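Local structure of eukaryotic peptide chain release factor GTP-binding subunit (Schizosaccharomyces pombe, 1R5B) at residues 181-186 with 263-268. The protein belongs to the GTP-binding translation factors and joins an elongation factor Tu-like P-loop domain to two beta-rich domains. Sequence-based numbering, arbitrary orientation.
Sequences INHLVV and MTHLER
As modelled, Glu267 OE2 accepts a hydrogen bond from Asn182 N at 2.9 Å and a weak one from His183 N at 3.4 Å; the position of this oxygen is less sure than the rest. In this P-loop GTPase domain, residues 181-183 lead into the sheet strand 184-189, while 263-268 connect helix 256-262 to the short helix 267-270. Glutamate suits the first turn of that helix: its chain, bent at chi2, is long enough to carry a carboxylate to the backbone N-H groups of the loop just before the strand. Beside it, the flat imidazoles of two histidines suit face-on packing. His183 CB sits over the centre of the His265 ring, 3.5 Å from its centroid and 12° off the normal, a CH-pi contact. In return, His265 CB lies over the rim of one face of the His183 ring; the rings, 21° apart in plane, are slid past each other and barely overlap. With chi1 at 180°, the His183 ring extends opposite its backbone N and is set beside Met263 CE. Tyr259 of helix 256-262 also touches His183 and Val185. The flexible methionine is bent at chi3, and Met263 CE meets Val185 CG2 tip to tip at 3.8 Å. Met263 CE also lies 3.8 Å from His183 ND1, a buried nitrogen with no hydrogen-bonding partner in the model.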
ATOM      1  N   ILE A 181       1.449 -15.757  -2.539  1.00 35.80           N
ATOM      2  CA  ILE A 181       1.823 -15.170  -1.247  1.00 36.21           C
ATOM      3  C   ILE A 181       3.247 -15.519  -0.924  1.00 36.17           C
ATOM      4  O   ILE A 181       3.532 -16.624  -0.481  1.00 36.62           O
ATOM      5  CB  ILE A 181       0.914 -15.672  -0.075  1.00 36.20           C
ATOM      6  CG1 ILE A 181      -0.561 -15.460  -0.408  1.00 36.47           C
ATOM      7  CG2 ILE A 181       1.291 -14.946   1.222  1.00 36.14           C
ATOM      8  CD1 ILE A 181      -0.859 -14.047  -0.878  1.00 36.96           C
ATOM      9  N   ASN A 182       4.137 -14.567  -1.166  1.00 36.34           N
ATOM     10  CA  ASN A 182       5.559 -14.718  -0.911  1.00 36.29           C
ATOM     11  C   ASN A 182       5.972 -14.081   0.403  1.00 36.79           C
ATOM     12  O   ASN A 182       7.097 -14.264   0.864  1.00 37.95           O
ATOM     13  CB  ASN A 182       6.358 -14.125  -2.071  1.00 35.95           C
ATOM     14  CG  ASN A 182       6.132 -14.876  -3.369  1.00 35.31           C
ATOM     15  OD1 ASN A 182       6.049 -14.286  -4.440  1.00 34.40           O
ATOM     16  ND2 ASN A 182       6.019 -16.185  -3.273  1.00 33.97           N
ATOM     17  N   HIS A 183       5.071 -13.325   1.006  1.00 37.12           N
ATOM     18  CA  HIS A 183       5.292 -12.800   2.341  1.00 37.26           C
ATOM     19  C   HIS A 183       4.061 -13.179   3.149  1.00 36.76           C
ATOM     20  O   HIS A 183       3.010 -12.562   3.036  1.00 37.42           O
ATOM     21  CB  HIS A 183       5.479 -11.293   2.285  1.00 37.68           C
ATOM     22  CG  HIS A 183       5.702 -10.666   3.618  1.00 38.79           C
ATOM     23  ND1 HIS A 183       4.673 -10.410   4.493  1.00 41.33           N
ATOM     24  CD2 HIS A 183       6.830 -10.231   4.224  1.00 40.83           C
ATOM     25  CE1 HIS A 183       5.158  -9.840   5.582  1.00 40.47           C
ATOM     26  NE2 HIS A 183       6.463  -9.717   5.443  1.00 39.88           N
ATOM     27  N   LEU A 184       4.197 -14.233   3.931  1.00 35.68           N
ATOM     28  CA  LEU A 184       3.077 -14.829   4.617  1.00 34.87           C
ATOM     29  C   LEU A 184       2.930 -14.208   5.997  1.00 33.89           C
ATOM     30  O   LEU A 184       3.889 -14.139   6.749  1.00 34.12           O
ATOM     31  CB  LEU A 184       3.328 -16.328   4.736  1.00 34.44           C
ATOM     32  CG  LEU A 184       2.187 -17.212   5.197  1.00 34.78           C
ATOM     33  CD1 LEU A 184       1.023 -17.105   4.247  1.00 35.74           C
ATOM     34  CD2 LEU A 184       2.672 -18.647   5.253  1.00 35.23           C
ATOM     35  N   VAL A 185       1.733 -13.745   6.309  1.00 32.59           N
ATOM     36  CA  VAL A 185       1.379 -13.371   7.673  1.00 32.22           C
ATOM     37  C   VAL A 185       0.763 -14.600   8.358  1.00 31.85           C
ATOM     38  O   VAL A 185      -0.218 -15.154   7.872  1.00 31.90           O
ATOM     39  CB  VAL A 185       0.383 -12.203   7.696  1.00 31.62           C
ATOM     40  CG1 VAL A 185       0.019 -11.846   9.116  1.00 31.80           C
ATOM     41  CG2 VAL A 185       0.970 -10.990   6.975  1.00 31.50           C
ATOM     42  N   VAL A 186       1.358 -15.021   9.468  1.00 31.27           N
ATOM     43  CA  VAL A 186       0.939 -16.210  10.186  1.00 31.17           C
ATOM     44  C   VAL A 186       0.404 -15.755  11.536  1.00 31.10           C
ATOM     45  O   VAL A 186       1.150 -15.223  12.363  1.00 31.05           O
ATOM     46  CB  VAL A 186       2.115 -17.181  10.401  1.00 30.97           C
ATOM     47  CG1 VAL A 186       1.702 -18.342  11.318  1.00 31.90           C
ATOM     48  CG2 VAL A 186       2.610 -17.705   9.098  1.00 30.46           C
ATOM     49  N   MET A 263       1.871  -2.367   6.593  1.00 29.08           N
ATOM     50  CA  MET A 263       2.491  -3.403   5.758  1.00 28.61           C
ATOM     51  C   MET A 263       2.868  -2.870   4.394  1.00 28.03           C
ATOM     52  O   MET A 263       2.076  -2.280   3.693  1.00 27.62           O
ATOM     53  CB  MET A 263       1.452  -4.487   5.449  1.00 28.78           C
ATOM     54  CG  MET A 263       1.749  -5.773   5.976  1.00 29.19           C
ATOM     55  SD  MET A 263       0.550  -6.938   5.427  1.00 22.30           S
ATOM     56  CE  MET A 263       1.733  -8.021   4.661  1.00 24.11           C
ATOM     57  N   THR A 264       4.038  -3.226   3.967  1.00 27.87           N
ATOM     58  CA  THR A 264       4.590  -2.696   2.757  1.00 28.06           C
ATOM     59  C   THR A 264       4.563  -3.736   1.611  1.00 27.71           C
ATOM     60  O   THR A 264       4.397  -3.382   0.451  1.00 27.48           O
ATOM     61  CB  THR A 264       5.979  -2.223   3.130  1.00 27.53           C
ATOM     62  OG1 THR A 264       6.195  -0.938   2.578  1.00 30.33           O
ATOM     63  CG2 THR A 264       7.034  -3.088   2.610  1.00 26.97           C
ATOM     64  N   HIS A 265       4.679  -5.013   1.946  1.00 27.11           N
ATOM     65  CA  HIS A 265       4.691  -6.062   0.935  1.00 27.07           C
ATOM     66  C   HIS A 265       3.267  -6.453   0.536  1.00 26.88           C
ATOM     67  O   HIS A 265       2.672  -7.288   1.178  1.00 26.29           O
ATOM     68  CB  HIS A 265       5.443  -7.268   1.479  1.00 27.06           C
ATOM     69  CG  HIS A 265       5.844  -8.263   0.443  1.00 26.70           C
ATOM     70  ND1 HIS A 265       4.933  -9.021  -0.264  1.00 28.30           N
ATOM     71  CD2 HIS A 265       7.067  -8.647   0.015  1.00 26.30           C
ATOM     72  CE1 HIS A 265       5.588  -9.827  -1.086  1.00 27.68           C
ATOM     73  NE2 HIS A 265       6.882  -9.617  -0.936  1.00 26.22           N
ATOM     74  N   LEU A 266       2.725  -5.800  -0.496  1.00 26.93           N
ATOM     75  CA  LEU A 266       1.455  -6.185  -1.106  1.00 27.14           C
ATOM     76  C   LEU A 266       1.736  -6.793  -2.496  1.00 26.45           C
ATOM     77  O   LEU A 266       2.272  -6.120  -3.380  1.00 26.32           O
ATOM     78  CB  LEU A 266       0.535  -4.962  -1.237  1.00 27.72           C
ATOM     79  CG  LEU A 266       0.265  -4.100   0.006  1.00 28.57           C
ATOM     80  CD1 LEU A 266      -0.754  -3.039  -0.289  1.00 29.38           C
ATOM     81  CD2 LEU A 266      -0.210  -4.893   1.139  1.00 30.68           C
ATOM     82  N   GLU A 267       1.367  -8.050  -2.692  1.00 26.15           N
ATOM     83  CA  GLU A 267       1.788  -8.794  -3.888  1.00 26.66           C
ATOM     84  C   GLU A 267       1.484  -8.142  -5.229  1.00 25.96           C
ATOM     85  O   GLU A 267       2.337  -8.151  -6.081  1.00 25.18           O
ATOM     86  CB  GLU A 267       1.205 -10.197  -3.916  1.00 26.94           C
ATOM     87  CG  GLU A 267       1.620 -11.096  -2.768  1.00 30.10           C
ATOM     88  CD  GLU A 267       3.123 -11.351  -2.686  1.00 32.61           C
ATOM     89  OE1 GLU A 267       3.854 -11.184  -3.686  1.00 34.01           O
ATOM     90  OE2 GLU A 267       3.552 -11.733  -1.581  1.00 37.69           O
ATOM     91  N   ARG A 268       0.284  -7.600  -5.435  1.00 25.60           N
ATOM     92  CA  ARG A 268      -0.017  -6.971  -6.719  1.00 26.01           C
ATOM     93  C   ARG A 268       0.929  -5.808  -6.996  1.00 26.41           C
ATOM     94  O   ARG A 268       1.397  -5.643  -8.119  1.00 25.75           O
ATOM     95  CB  ARG A 268      -1.467  -6.484  -6.800  1.00 26.11           C
ATOM     96  CG  ARG A 268      -2.492  -7.616  -6.842  1.00 26.97           C
ATOM     97  CD  ARG A 268      -3.942  -7.171  -6.933  1.00 27.13           C
ATOM     98  NE  ARG A 268      -4.308  -6.268  -5.841  1.00 27.14           N
ATOM     99  CZ  ARG A 268      -5.355  -5.455  -5.856  1.00 25.67           C
ATOM    100  NH1 ARG A 268      -6.168  -5.420  -6.895  1.00 26.56           N
ATOM    101  NH2 ARG A 268      -5.589  -4.664  -4.819  1.00 25.81           N
TER